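Local coordinates for protein apical membrane antigen 1 (Babesia divergens, PDB 4APM) that probably takes part in host-cell invasion by the parasite at the moving junction, this chain being the fragment that carries domains I, II and III, at residues C335-D339 with P358-D362; I363-I369 with E385-S391; K396-H402 with Y414-P420. All coordinates share one frame; numbering follows the deposited sequence.

Interaction 1. Residues C335-D339 with P358-D362; sequences CLIID and PFPCD
I338 and F359 mark the closest backbone approach, with the CA of I338 7.3 Å from the CA of F359, and no hydrogen bond joins the strand 335-339 to the loop 358-362. Side chains carry the contact. L336 and I338 point from the strand toward the loop. F359 points back and lays its ring against them. The main atom over the ring is I338 CB, which lies 4.0 Å from the centroid of the F359 ring and 17° off the ring normal. This is a CH-pi contact over one face. The next atom out, I338 CG1, lies beside the root of the ring, 4.0 Å from F359 CD2. The first torsion of F359 puts CG anti to the backbone N (chi1 -171°), which carries the ring out to the strand. Its atom CE2 is then the leading point, 3.7 Å from L336 CB and 3.7 Å from I338 CA. The opposite face of the F359 ring is met by CD of the next residue, P360, toward the rim. P360 is the centre of an inverse gamma turn. Its CD also reaches L336 CD1 at 4.2 Å, the two side chains crossing at about a right angle. The contact pins the loop between strands 342-346 and 367-368 onto strand 335-339, outermost in its sheet within this chain and hydrogen-bonded to strand 225-231. Disulfides C335-C235 and C361-C409 tie both segments further. W12 of helix 8-16 rests on L336 and P360, and A225 of strand 225-231 touches L336 and F359.

Interaction 2. Residues I363-I369 with E385-S391; sequences IVTNGYI and EVTTALS
G367 and T388 form an antiparallel hydrogen-bonded pair between 363-369 and 385-391. G367 N donates to T388 O at 2.8 Å, and T388 N donates to G367 O at 2.7 Å. The same G367 O also takes a CA-H...O contact from T387 CA at 3.0 Å. Beyond this pair the bonding fades, as I369 N reaches V386 O only weakly. Y368 and T387 are the adjacent non-hydrogen-bonded pair, with both side chains on one face of the sheet. The Y368 side chain leaves CB with CG anti to the carbonyl carbon (chi1 -65°), and this brings the ring alongside T387. CG lies 3.9 Å from T387 CG2. The ring then runs on beneath that methyl, which sits over its centre, 3.4 Å from the centroid and 13° off the normal. CD1, CE1 and CZ all face the same methyl. On one flank, CD2 and CE2 come near the carboxylate of E385, with Y368 CE2 3.3 Å from E385 OE1. The ring and carboxylate planes stand almost perpendicular. E385 CB meets the ring edge in its plane. At the tip, Y368 OH is still 4.0 Å from T387 CG2. R372 ties this group together, through a salt bridge to E385 OE1 and a cation-pi contact with Y368. T388, on the face away from Y368 and T387, sets its CG2 against I369 CG2. I369, just past the strand, also reaches V386 CG1 with CD1. The pairing is a short antiparallel one in the middle of the mixed sheet. Strand 367-368 lies between strand 234-237, parallel to it, and strand 387-389, which pairs antiparallel with strand 410-416 beyond. Helix 8-16 lies against I363 and T365.

Interaction 3. Residues K396-H402 with Y414-P420; sequences KCSKYVH and YCSEEKP
H402 has its ring between Y414 on one face and P420 CG on the opposite face. The H402 and Y414 rings form an offset stack, centroids 4.9 Å apart and planes at 20°. H402 CB also lies over the Y414 face, 3.7 Å from the centroid, as a CH-pi contact. At the H402 edge, NE2 donates to E418 O at 2.9 Å. The oxygen is close to the ring plane, but the N-H comes in above the carbonyl plane. This bond, with the stack, probably restrains the rotation of the imidazole. The Y400 ring carries K419 CA over one face, 4.0 Å from the centroid, and meets S416 O at its edge. K419 CG runs on alongside, 3.4 Å from Y400 CZ. Y400 CG is anti to the carbonyl carbon (chi1 -50°), which sends the ring toward the tail 417-420. That tail is turned by S416, whose OG accepts from E418 N in an ST turn. Four backbone bonds pair Y400 with S416 and H402 with Y414. On the face of V401 and C415, C415 SG is bonded to C397 SG of the preceding loop at 2.1 Å, with chi3 70°. K399 and E417 lie side by side, short of a salt bridge. This is an antiparallel beta hairpin of strands 400-406 and 410-416, its base tied by a disulfide, probably within domain III.

The three contacts follow one another along the chain and all reach the same mixed sheet. Interactions 1 and 2 touch: T388 OG1 is 2.7 Å from I338 O, a probable hydrogen bond, and L390 packs on both I338 and F359. Interactions 2 and 3 meet where strand 387-389 pairs with strand 410-416, and through the backbone of K396. T387 OG1 lies 2.7 Å from K396 O, and N366 OD1 lies 3.0 Å from K396 N, both probable hydrogen bonds. Interactions 1 and 3 do not touch, their centres being about 20 Å apart and their nearest atoms about 7 Å. Interaction 2 thus bridges them. All three lie away from the calcium site at G120 and D122.

Interaction 1. Residues C335-D339 with P358-D362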
ATOM      1  N   CYS A 335       2.242  15.269   5.440  1.00 36.60           N
ATOM      2  CA  CYS A 335       2.068  16.219   4.327  1.00 36.01           C
ATOM      3  C   CYS A 335       2.851  15.773   3.090  1.00 37.62           C
ATOM      4  O   CYS A 335       3.662  14.831   3.147  1.00 38.79           O
ATOM      5  CB  CYS A 335       2.547  17.600   4.747  1.00 38.67           C
ATOM      6  SG  CYS A 335       4.288  17.560   5.218  1.00 41.60           S
ATOM      7  N   LEU A 336       2.628  16.469   1.980  1.00 33.13           N
ATOM      8  CA  LEU A 336       3.313  16.173   0.726  1.00 33.65           C
ATOM      9  C   LEU A 336       4.051  17.437   0.243  1.00 35.50           C
ATOM     10  O   LEU A 336       3.638  18.546   0.556  1.00 33.09           O
ATOM     11  CB  LEU A 336       2.307  15.703  -0.338  1.00 30.53           C
ATOM     12  CG  LEU A 336       1.406  14.490  -0.058  1.00 31.26           C
ATOM     13  CD1 LEU A 336       0.525  14.196  -1.261  1.00 27.77           C
ATOM     14  CD2 LEU A 336       2.205  13.254   0.325  1.00 24.77           C
ATOM     15  N   ILE A 337       5.164  17.242  -0.463  1.00 31.94           N
ATOM     16  CA  ILE A 337       5.889  18.291  -1.159  1.00 32.83           C
ATOM     17  C   ILE A 337       5.676  18.061  -2.662  1.00 36.01           C
ATOM     18  O   ILE A 337       5.780  16.921  -3.129  1.00 33.77           O
ATOM     19  CB  ILE A 337       7.398  18.160  -0.871  1.00 37.59           C
ATOM     20  CG1 ILE A 337       7.692  18.408   0.597  1.00 36.80           C
ATOM     21  CG2 ILE A 337       8.231  19.039  -1.798  1.00 37.47           C
ATOM     22  CD1 ILE A 337       7.873  17.134   1.395  1.00 43.48           C
ATOM     23  N   ILE A 338       5.343  19.104  -3.424  1.00 32.22           N
ATOM     24  CA  ILE A 338       5.193  18.883  -4.851  1.00 35.24           C
ATOM     25  C   ILE A 338       6.559  18.825  -5.538  1.00 36.68           C
ATOM     26  O   ILE A 338       7.501  19.527  -5.144  1.00 38.08           O
ATOM     27  CB  ILE A 338       4.205  19.858  -5.556  1.00 39.81           C
ATOM     28  CG1 ILE A 338       3.885  19.345  -6.964  1.00 41.73           C
ATOM     29  CG2 ILE A 338       4.764  21.274  -5.638  1.00 39.32           C
ATOM     30  CD1 ILE A 338       3.199  20.357  -7.855  1.00 50.27           C
ATOM     31  N   ASP A 339       6.683  17.912  -6.493  1.00 36.30           N
ATOM     32  CA  ASP A 339       7.925  17.710  -7.218  1.00 37.45           C
ATOM     33  C   ASP A 339       7.661  16.837  -8.445  1.00 37.53           C
ATOM     34  O   ASP A 339       7.306  15.679  -8.307  1.00 41.71           O
ATOM     35  CB  ASP A 339       8.980  17.063  -6.311  1.00 37.72           C
ATOM     36  CG  ASP A 339      10.298  16.852  -7.019  1.00 47.35           C
ATOM     37  OD1 ASP A 339      10.912  17.855  -7.451  1.00 50.08           O
ATOM     38  OD2 ASP A 339      10.711  15.682  -7.173  1.00 56.20           O
ATOM     39  N   PRO A 358      -3.621  12.391  -9.141  1.00 38.31           N
ATOM     40  CA  PRO A 358      -2.830  13.626  -9.219  1.00 37.21           C
ATOM     41  C   PRO A 358      -2.567  14.226  -7.847  1.00 37.52           C
ATOM     42  O   PRO A 358      -3.379  14.043  -6.936  1.00 40.20           O
ATOM     43  CB  PRO A 358      -3.728  14.569 -10.047  1.00 36.97           C
ATOM     44  CG  PRO A 358      -5.098  13.971  -9.981  1.00 33.93           C
ATOM     45  CD  PRO A 358      -4.853  12.486  -9.942  1.00 37.85           C
ATOM     46  N   PHE A 359      -1.439  14.928  -7.696  1.00 38.31           N
ATOM     47  CA  PHE A 359      -1.173  15.774  -6.510  1.00 37.50           C
ATOM     48  C   PHE A 359      -2.413  16.640  -6.206  1.00 42.76           C
ATOM     49  O   PHE A 359      -3.110  17.058  -7.136  1.00 44.01           O
ATOM     50  CB  PHE A 359       0.071  16.662  -6.750  1.00 33.30           C
ATOM     51  CG  PHE A 359       0.535  17.398  -5.519  1.00 29.15           C
ATOM     52  CD1 PHE A 359      -0.141  18.512  -5.078  1.00 30.93           C
ATOM     53  CD2 PHE A 359       1.570  16.903  -4.749  1.00 29.97           C
ATOM     54  CE1 PHE A 359       0.227  19.147  -3.913  1.00 32.10           C
ATOM     55  CE2 PHE A 359       1.945  17.523  -3.575  1.00 33.09           C
ATOM     56  CZ  PHE A 359       1.277  18.660  -3.160  1.00 35.09           C
ATOM     57  N   PRO A 360      -2.751  16.844  -4.909  1.00 44.17           N
ATOM     58  CA  PRO A 360      -3.978  17.622  -4.676  1.00 42.79           C
ATOM     59  C   PRO A 360      -3.731  19.141  -4.720  1.00 43.09           C
ATOM     60  O   PRO A 360      -3.436  19.761  -3.696  1.00 38.40           O
ATOM     61  CB  PRO A 360      -4.429  17.161  -3.284  1.00 40.87           C
ATOM     62  CG  PRO A 360      -3.175  16.748  -2.598  1.00 38.73           C
ATOM     63  CD  PRO A 360      -2.248  16.220  -3.668  1.00 40.96           C
ATOM     64  N   CYS A 361      -3.869  19.714  -5.916  1.00 43.91           N
ATOM     65  CA  CYS A 361      -3.484  21.103  -6.197  1.00 42.97           C
ATOM     66  C   CYS A 361      -4.089  22.104  -5.250  1.00 43.58           C
ATOM     67  O   CYS A 361      -3.507  23.158  -5.006  1.00 45.35           O
ATOM     68  CB  CYS A 361      -3.872  21.468  -7.617  1.00 41.93           C
ATOM     69  SG  CYS A 361      -3.461  20.154  -8.764  1.00 49.41           S
ATOM     70  N   ASP A 362      -5.248  21.779  -4.697  1.00 43.79           N
ATOM     71  CA  ASP A 362      -5.939  22.721  -3.826  1.00 46.65           C
ATOM     72  C   ASP A 362      -5.335  22.855  -2.425  1.00 47.09           C
ATOM     73  O   ASP A 362      -5.731  23.733  -1.675  1.00 52.70           O
ATOM     74  CB  ASP A 362      -7.428  22.377  -3.727  1.00 51.65           C
ATOM     75  CG  ASP A 362      -7.667  20.946  -3.272  0.60 52.13           C
ATOM     76  OD1 ASP A 362      -6.974  20.031  -3.773  0.60 51.75           O
ATOM     77  OD2 ASP A 362      -8.561  20.735  -2.427  0.60 55.76           O
TER

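Interaction 2. Residues I363-I369 with E385-S391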
ATOM      1  N   ILE A 363      -4.417  21.968  -2.046  1.00 47.79           N
ATOM      2  CA  ILE A 363      -3.832  22.028  -0.687  1.00 44.34           C
ATOM      3  C   ILE A 363      -2.414  22.608  -0.761  1.00 44.52           C
ATOM      4  O   ILE A 363      -1.506  21.995  -1.323  1.00 45.73           O
ATOM      5  CB  ILE A 363      -3.835  20.643   0.010  1.00 44.29           C
ATOM      6  CG1 ILE A 363      -5.266  20.130   0.204  1.00 47.00           C
ATOM      7  CG2 ILE A 363      -3.126  20.693   1.359  1.00 42.66           C
ATOM      8  CD1 ILE A 363      -5.347  18.637   0.489  1.00 44.58           C
ATOM      9  N   VAL A 364      -2.248  23.829  -0.265  1.00 49.34           N
ATOM     10  CA  VAL A 364      -1.092  24.647  -0.642  1.00 46.56           C
ATOM     11  C   VAL A 364      -0.214  24.928   0.577  1.00 46.95           C
ATOM     12  O   VAL A 364      -0.698  25.397   1.602  1.00 50.28           O
ATOM     13  CB  VAL A 364      -1.513  25.967  -1.355  1.00 49.12           C
ATOM     14  CG1 VAL A 364      -0.291  26.733  -1.847  1.00 50.36           C
ATOM     15  CG2 VAL A 364      -2.438  25.678  -2.531  1.00 47.01           C
ATOM     16  N   THR A 365       1.061  24.559   0.476  1.00 43.28           N
ATOM     17  CA  THR A 365       2.045  24.758   1.548  1.00 44.27           C
ATOM     18  C   THR A 365       3.436  24.862   0.909  1.00 41.80           C
ATOM     19  O   THR A 365       3.628  24.447  -0.222  1.00 42.64           O
ATOM     20  CB  THR A 365       2.063  23.578   2.562  1.00 49.08           C
ATOM     21  OG1 THR A 365       2.284  22.342   1.867  1.00 46.47           O
ATOM     22  CG2 THR A 365       0.757  23.497   3.345  1.00 48.36           C
ATOM     23  N   ASN A 366       4.398  25.422   1.631  1.00 44.09           N
ATOM     24  CA  ASN A 366       5.789  25.401   1.186  1.00 45.34           C
ATOM     25  C   ASN A 366       6.513  24.067   1.543  1.00 42.36           C
ATOM     26  O   ASN A 366       6.450  23.607   2.688  1.00 36.70           O
ATOM     27  CB  ASN A 366       6.543  26.608   1.774  1.00 46.88           C
ATOM     28  CG  ASN A 366       8.019  26.610   1.406  1.00 45.68           C
ATOM     29  OD1 ASN A 366       8.378  26.860   0.255  1.00 42.26           O
ATOM     30  ND2 ASN A 366       8.872  26.251   2.366  1.00 44.40           N
ATOM     31  N   GLY A 367       7.191  23.459   0.569  1.00 38.89           N
ATOM     32  CA  GLY A 367       7.862  22.179   0.807  1.00 39.44           C
ATOM     33  C   GLY A 367       9.366  22.198   0.589  1.00 43.77           C
ATOM     34  O   GLY A 367       9.859  22.878  -0.322  1.00 46.82           O
ATOM     35  N   TYR A 368      10.102  21.454   1.420  1.00 40.81           N
ATOM     36  CA  TYR A 368      11.493  21.107   1.107  1.00 41.10           C
ATOM     37  C   TYR A 368      11.569  19.746   0.452  1.00 42.37           C
ATOM     38  O   TYR A 368      11.095  18.769   1.023  1.00 41.26           O
ATOM     39  CB  TYR A 368      12.358  21.133   2.363  1.00 43.40           C
ATOM     40  CG  TYR A 368      12.470  22.508   2.947  1.00 47.18           C
ATOM     41  CD1 TYR A 368      11.374  23.107   3.570  1.00 47.91           C
ATOM     42  CD2 TYR A 368      13.630  23.265   2.778  1.00 49.86           C
ATOM     43  CE1 TYR A 368      11.445  24.400   4.060  1.00 51.31           C
ATOM     44  CE2 TYR A 368      13.722  24.550   3.283  1.00 53.65           C
ATOM     45  CZ  TYR A 368      12.623  25.115   3.922  1.00 56.73           C
ATOM     46  OH  TYR A 368      12.695  26.401   4.409  1.00 57.46           O
ATOM     47  N   ILE A 369      12.131  19.685  -0.758  1.00 40.17           N
ATOM     48  CA  ILE A 369      12.269  18.413  -1.472  1.00 40.96           C
ATOM     49  C   ILE A 369      13.290  17.440  -0.842  1.00 46.41           C
ATOM     50  O   ILE A 369      13.110  16.221  -0.911  1.00 44.14           O
ATOM     51  CB  ILE A 369      12.584  18.598  -2.976  1.00 44.15           C
ATOM     52  CG1 ILE A 369      13.925  19.296  -3.186  1.00 43.80           C
ATOM     53  CG2 ILE A 369      11.445  19.310  -3.696  1.00 40.26           C
ATOM     54  CD1 ILE A 369      14.438  19.206  -4.607  1.00 45.23           C
ATOM     55  N   GLU A 385      19.001  24.753   0.062  1.00 56.45           N
ATOM     56  CA  GLU A 385      17.848  23.874   0.221  1.00 54.97           C
ATOM     57  C   GLU A 385      16.681  24.298  -0.665  1.00 49.85           C
ATOM     58  O   GLU A 385      15.916  25.181  -0.307  1.00 55.66           O
ATOM     59  CB  GLU A 385      17.404  23.842   1.680  1.00 51.34           C
ATOM     60  CG  GLU A 385      18.349  23.100   2.609  1.00 54.75           C
ATOM     61  CD  GLU A 385      17.774  22.988   4.005  1.00 63.25           C
ATOM     62  OE1 GLU A 385      16.659  23.504   4.219  1.00 66.54           O
ATOM     63  OE2 GLU A 385      18.424  22.393   4.892  1.00 67.84           O
ATOM     64  N   VAL A 386      16.562  23.663  -1.824  1.00 41.66           N
ATOM     65  CA  VAL A 386      15.418  23.836  -2.700  1.00 42.88           C
ATOM     66  C   VAL A 386      14.064  23.688  -1.987  1.00 47.95           C
ATOM     67  O   VAL A 386      13.818  22.698  -1.280  1.00 47.92           O
ATOM     68  CB  VAL A 386      15.511  22.854  -3.867  1.00 40.49           C
ATOM     69  CG1 VAL A 386      14.364  23.056  -4.838  1.00 42.44           C
ATOM     70  CG2 VAL A 386      16.860  23.014  -4.563  1.00 36.86           C
ATOM     71  N   THR A 387      13.211  24.699  -2.143  1.00 45.81           N
ATOM     72  CA  THR A 387      11.819  24.629  -1.700  1.00 41.39           C
ATOM     73  C   THR A 387      10.899  24.614  -2.917  1.00 43.16           C
ATOM     74  O   THR A 387      11.294  25.063  -3.994  1.00 42.39           O
ATOM     75  CB  THR A 387      11.451  25.811  -0.801  1.00 43.55           C
ATOM     76  OG1 THR A 387      12.033  27.012  -1.324  1.00 49.36           O
ATOM     77  CG2 THR A 387      11.943  25.583   0.609  1.00 40.42           C
ATOM     78  N   THR A 388       9.717  24.005  -2.778  1.00 42.19           N
ATOM     79  CA  THR A 388       8.684  24.087  -3.824  1.00 39.29           C
ATOM     80  C   THR A 388       7.335  24.499  -3.229  1.00 42.27           C
ATOM     81  O   THR A 388       7.123  24.406  -2.014  1.00 42.95           O
ATOM     82  CB  THR A 388       8.480  22.761  -4.604  1.00 42.23           C
ATOM     83  OG1 THR A 388       7.872  21.784  -3.754  1.00 45.94           O
ATOM     84  CG2 THR A 388       9.779  22.213  -5.177  1.00 36.89           C
ATOM     85  N   ALA A 389       6.422  24.925  -4.099  1.00 42.11           N
ATOM     86  CA  ALA A 389       5.085  25.364  -3.688  1.00 45.73           C
ATOM     87  C   ALA A 389       4.191  25.536  -4.914  1.00 41.90           C
ATOM     88  O   ALA A 389       4.683  25.752  -6.013  1.00 48.73           O
ATOM     89  CB  ALA A 389       5.168  26.664  -2.893  1.00 44.63           C
ATOM     90  N   LEU A 390       2.883  25.375  -4.730  1.00 46.45           N
ATOM     91  CA  LEU A 390       1.903  25.506  -5.824  1.00 46.71           C
ATOM     92  C   LEU A 390       1.578  26.976  -6.169  1.00 44.32           C
ATOM     93  O   LEU A 390       0.926  27.248  -7.171  1.00 44.14           O
ATOM     94  CB  LEU A 390       0.611  24.795  -5.431  1.00 50.90           C
ATOM     95  CG  LEU A 390       0.216  23.459  -6.062  1.00 51.79           C
ATOM     96  CD1 LEU A 390       1.299  22.892  -6.953  1.00 52.77           C
ATOM     97  CD2 LEU A 390      -0.177  22.483  -4.968  1.00 45.88           C
ATOM     98  N   SER A 391       1.987  27.898  -5.295  1.00 46.02           N
ATOM     99  CA  SER A 391       1.796  29.334  -5.502  1.00 51.77           C
ATOM    100  C   SER A 391       3.068  30.115  -5.159  1.00 56.95           C
ATOM    101  O   SER A 391       3.839  29.712  -4.268  1.00 60.30           O
ATOM    102  CB  SER A 391       0.646  29.843  -4.639  1.00 46.88           C
ATOM    103  OG  SER A 391       1.098  30.075  -3.320  1.00 49.56           O
TER

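Interaction 3. Residues K396-H402 with Y414-P420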
ATOM      1  N   LYS A 396       8.417  29.861   0.115  1.00 57.68           N
ATOM      2  CA  LYS A 396       9.491  30.533   0.826  1.00 56.60           C
ATOM      3  C   LYS A 396      10.775  30.435   0.005  1.00 62.76           C
ATOM      4  O   LYS A 396      11.200  29.340  -0.367  1.00 66.10           O
ATOM      5  CB  LYS A 396       9.659  29.943   2.231  1.00 61.08           C
ATOM      6  CG  LYS A 396       8.347  29.922   3.009  1.00 60.28           C
ATOM      7  CD  LYS A 396       8.500  29.601   4.494  1.00 60.54           C
ATOM      8  CE  LYS A 396       7.125  29.592   5.165  1.00 56.10           C
ATOM      9  NZ  LYS A 396       7.129  30.013   6.598  1.00 60.02           N
ATOM     10  N   CYS A 397      11.321  31.591  -0.370  1.00 62.81           N
ATOM     11  CA  CYS A 397      12.488  31.651  -1.251  1.00 66.71           C
ATOM     12  C   CYS A 397      13.415  32.813  -0.896  1.00 66.14           C
ATOM     13  O   CYS A 397      12.969  33.923  -0.606  1.00 67.50           O
ATOM     14  CB  CYS A 397      12.061  31.744  -2.725  1.00 64.89           C
ATOM     15  SG  CYS A 397      13.426  31.690  -3.926  1.00 63.67           S
ATOM     16  N   SER A 398      14.709  32.551  -0.947  1.00 62.36           N
ATOM     17  CA  SER A 398      15.693  33.539  -0.572  1.00 63.62           C
ATOM     18  C   SER A 398      16.643  33.777  -1.734  1.00 62.91           C
ATOM     19  O   SER A 398      17.737  34.302  -1.545  1.00 64.71           O
ATOM     20  CB  SER A 398      16.477  33.053   0.644  1.00 63.98           C
ATOM     21  OG  SER A 398      17.432  32.080   0.256  1.00 64.76           O
ATOM     22  N   LYS A 399      16.256  33.316  -2.921  1.00 57.85           N
ATOM     23  CA  LYS A 399      17.068  33.485  -4.125  1.00 53.16           C
ATOM     24  C   LYS A 399      16.158  33.658  -5.315  1.00 47.52           C
ATOM     25  O   LYS A 399      15.273  34.496  -5.283  1.00 57.84           O
ATOM     26  CB  LYS A 399      18.033  32.309  -4.332  1.00 56.59           C
ATOM     27  CG  LYS A 399      18.891  31.996  -3.111  1.00 63.74           C
ATOM     28  CD  LYS A 399      20.378  32.032  -3.423  1.00 60.50           C
ATOM     29  CE  LYS A 399      21.168  32.519  -2.216  1.00 62.43           C
ATOM     30  NZ  LYS A 399      22.641  32.447  -2.441  1.00 61.21           N
ATOM     31  N   TYR A 400      16.348  32.852  -6.352  1.00 50.61           N
ATOM     32  CA  TYR A 400      15.537  32.962  -7.560  1.00 49.34           C
ATOM     33  C   TYR A 400      14.320  32.046  -7.535  1.00 55.72           C
ATOM     34  O   TYR A 400      14.391  30.926  -7.048  1.00 55.51           O
ATOM     35  CB  TYR A 400      16.388  32.682  -8.782  1.00 48.86           C
ATOM     36  CG  TYR A 400      17.663  33.493  -8.780  1.00 63.22           C
ATOM     37  CD1 TYR A 400      18.789  33.050  -8.093  1.00 61.89           C
ATOM     38  CD2 TYR A 400      17.721  34.734  -9.402  1.00 62.64           C
ATOM     39  CE1 TYR A 400      19.950  33.793  -8.071  1.00 64.85           C
ATOM     40  CE2 TYR A 400      18.878  35.488  -9.379  1.00 70.09           C
ATOM     41  CZ  TYR A 400      19.991  35.008  -8.717  1.00 69.15           C
ATOM     42  OH  TYR A 400      21.153  35.741  -8.708  1.00 69.86           O
ATOM     43  N   VAL A 401      13.189  32.553  -8.019  1.00 55.22           N
ATOM     44  CA  VAL A 401      11.996  31.736  -8.192  1.00 53.20           C
ATOM     45  C   VAL A 401      11.923  31.255  -9.624  1.00 53.00           C
ATOM     46  O   VAL A 401      12.133  32.030 -10.549  1.00 58.73           O
ATOM     47  CB  VAL A 401      10.710  32.507  -7.848  1.00 50.13           C
ATOM     48  CG1 VAL A 401       9.491  31.625  -8.094  1.00 51.56           C
ATOM     49  CG2 VAL A 401      10.736  32.972  -6.402  1.00 48.19           C
ATOM     50  N   HIS A 402      11.709  29.955  -9.803  1.00 50.86           N
ATOM     51  CA  HIS A 402      11.527  29.390 -11.130  1.00 49.20           C
ATOM     52  C   HIS A 402      10.155  28.815 -11.243  1.00 49.06           C
ATOM     53  O   HIS A 402       9.436  28.685 -10.257  1.00 44.65           O
ATOM     54  CB  HIS A 402      12.547  28.283 -11.406  1.00 50.78           C
ATOM     55  CG  HIS A 402      13.983  28.734 -11.344  1.00 48.89           C
ATOM     56  ND1 HIS A 402      14.832  28.598 -12.389  1.00 47.06           N
ATOM     57  CD2 HIS A 402      14.717  29.314 -10.310  1.00 43.80           C
ATOM     58  CE1 HIS A 402      16.033  29.089 -12.048  1.00 51.48           C
ATOM     59  NE2 HIS A 402      15.969  29.503 -10.766  1.00 46.61           N
ATOM     60  N   TYR A 414       9.622  26.829  -7.704  1.00 46.73           N
ATOM     61  CA  TYR A 414      10.704  26.419  -6.829  1.00 50.79           C
ATOM     62  C   TYR A 414      11.790  27.489  -6.648  1.00 53.25           C
ATOM     63  O   TYR A 414      11.924  28.407  -7.460  1.00 51.20           O
ATOM     64  CB  TYR A 414      11.296  25.075  -7.277  1.00 42.66           C
ATOM     65  CG  TYR A 414      12.107  25.096  -8.553  1.00 41.01           C
ATOM     66  CD1 TYR A 414      11.495  24.950  -9.795  1.00 41.70           C
ATOM     67  CD2 TYR A 414      13.498  25.119  -8.512  1.00 44.72           C
ATOM     68  CE1 TYR A 414      12.241  24.904 -10.964  1.00 38.37           C
ATOM     69  CE2 TYR A 414      14.251  25.090  -9.677  1.00 42.04           C
ATOM     70  CZ  TYR A 414      13.619  24.972 -10.896  1.00 41.11           C
ATOM     71  OH  TYR A 414      14.375  24.910 -12.051  1.00 43.34           O
ATOM     72  N   CYS A 415      12.546  27.361  -5.563  1.00 54.26           N
ATOM     73  CA  CYS A 415      13.585  28.312  -5.221  1.00 57.49           C
ATOM     74  C   CYS A 415      14.977  27.771  -5.501  1.00 63.78           C
ATOM     75  O   CYS A 415      15.415  26.809  -4.864  1.00 68.22           O
ATOM     76  CB  CYS A 415      13.493  28.679  -3.760  1.00 59.52           C
ATOM     77  SG  CYS A 415      14.558  30.066  -3.357  1.00 66.58           S
ATOM     78  N   SER A 416      15.682  28.427  -6.416  1.00 56.10           N
ATOM     79  CA  SER A 416      16.952  27.936  -6.916  1.00 56.84           C
ATOM     80  C   SER A 416      18.044  29.011  -6.799  1.00 66.13           C
ATOM     81  O   SER A 416      17.740  30.199  -6.654  1.00 70.37           O
ATOM     82  CB  SER A 416      16.781  27.496  -8.363  1.00 57.56           C
ATOM     83  OG  SER A 416      18.023  27.213  -8.958  1.00 61.71           O
ATOM     84  N   GLU A 417      19.308  28.586  -6.819  1.00 68.10           N
ATOM     85  CA  GLU A 417      20.454  29.518  -6.794  1.00 66.50           C
ATOM     86  C   GLU A 417      20.818  30.024  -8.199  1.00 65.60           C
ATOM     87  O   GLU A 417      21.519  31.031  -8.339  1.00 65.30           O
ATOM     88  CB  GLU A 417      21.690  28.856  -6.178  1.00 66.30           C
ATOM     89  CG  GLU A 417      21.729  28.790  -4.660  1.00 65.91           C
ATOM     90  CD  GLU A 417      22.850  27.881  -4.154  1.00 75.26           C
ATOM     91  OE1 GLU A 417      23.252  26.939  -4.886  1.00 68.95           O
ATOM     92  OE2 GLU A 417      23.322  28.094  -3.015  1.00 73.72           O
ATOM     93  N   GLU A 418      20.390  29.292  -9.227  1.00 58.78           N
ATOM     94  CA  GLU A 418      20.612  29.691 -10.613  1.00 61.35           C
ATOM     95  C   GLU A 418      19.626  30.807 -11.007  1.00 66.55           C
ATOM     96  O   GLU A 418      18.494  30.856 -10.515  1.00 70.82           O
ATOM     97  CB  GLU A 418      20.489  28.464 -11.536  0.60 62.24           C
ATOM     98  CG  GLU A 418      20.351  28.765 -13.026  0.60 70.35           C
ATOM     99  CD  GLU A 418      21.687  28.966 -13.734  0.60 76.56           C
ATOM    100  OE1 GLU A 418      22.594  29.597 -13.148  0.60 81.02           O
ATOM    101  OE2 GLU A 418      21.820  28.522 -14.895  0.60 73.34           O
ATOM    102  N   LYS A 419      20.081  31.739 -11.838  1.00 70.45           N
ATOM    103  CA  LYS A 419      19.186  32.737 -12.428  1.00 65.64           C
ATOM    104  C   LYS A 419      18.380  32.119 -13.566  1.00 61.39           C
ATOM    105  O   LYS A 419      18.932  31.402 -14.405  1.00 60.78           O
ATOM    106  CB  LYS A 419      19.974  33.942 -12.956  1.00 64.94           C
ATOM    107  CG  LYS A 419      20.908  34.575 -11.942  1.00 75.47           C
ATOM    108  CD  LYS A 419      21.899  35.501 -12.624  1.00 80.06           C
ATOM    109  CE  LYS A 419      23.180  35.621 -11.818  1.00 85.89           C
ATOM    110  NZ  LYS A 419      23.590  37.047 -11.674  1.00 91.47           N
ATOM    111  N   PRO A 420      17.071  32.414 -13.616  1.00 60.72           N
ATOM    112  CA  PRO A 420      16.236  31.953 -14.725  1.00 60.88           C
ATOM    113  C   PRO A 420      16.872  32.283 -16.076  1.00 63.62           C
ATOM    114  O   PRO A 420      17.513  33.321 -16.218  1.00 73.21           O
ATOM    115  CB  PRO A 420      14.943  32.747 -14.540  1.00 60.70           C
ATOM    116  CG  PRO A 420      14.894  33.047 -13.079  1.00 61.92           C
ATOM    117  CD  PRO A 420      16.318  33.237 -12.651  1.00 55.58           C
TER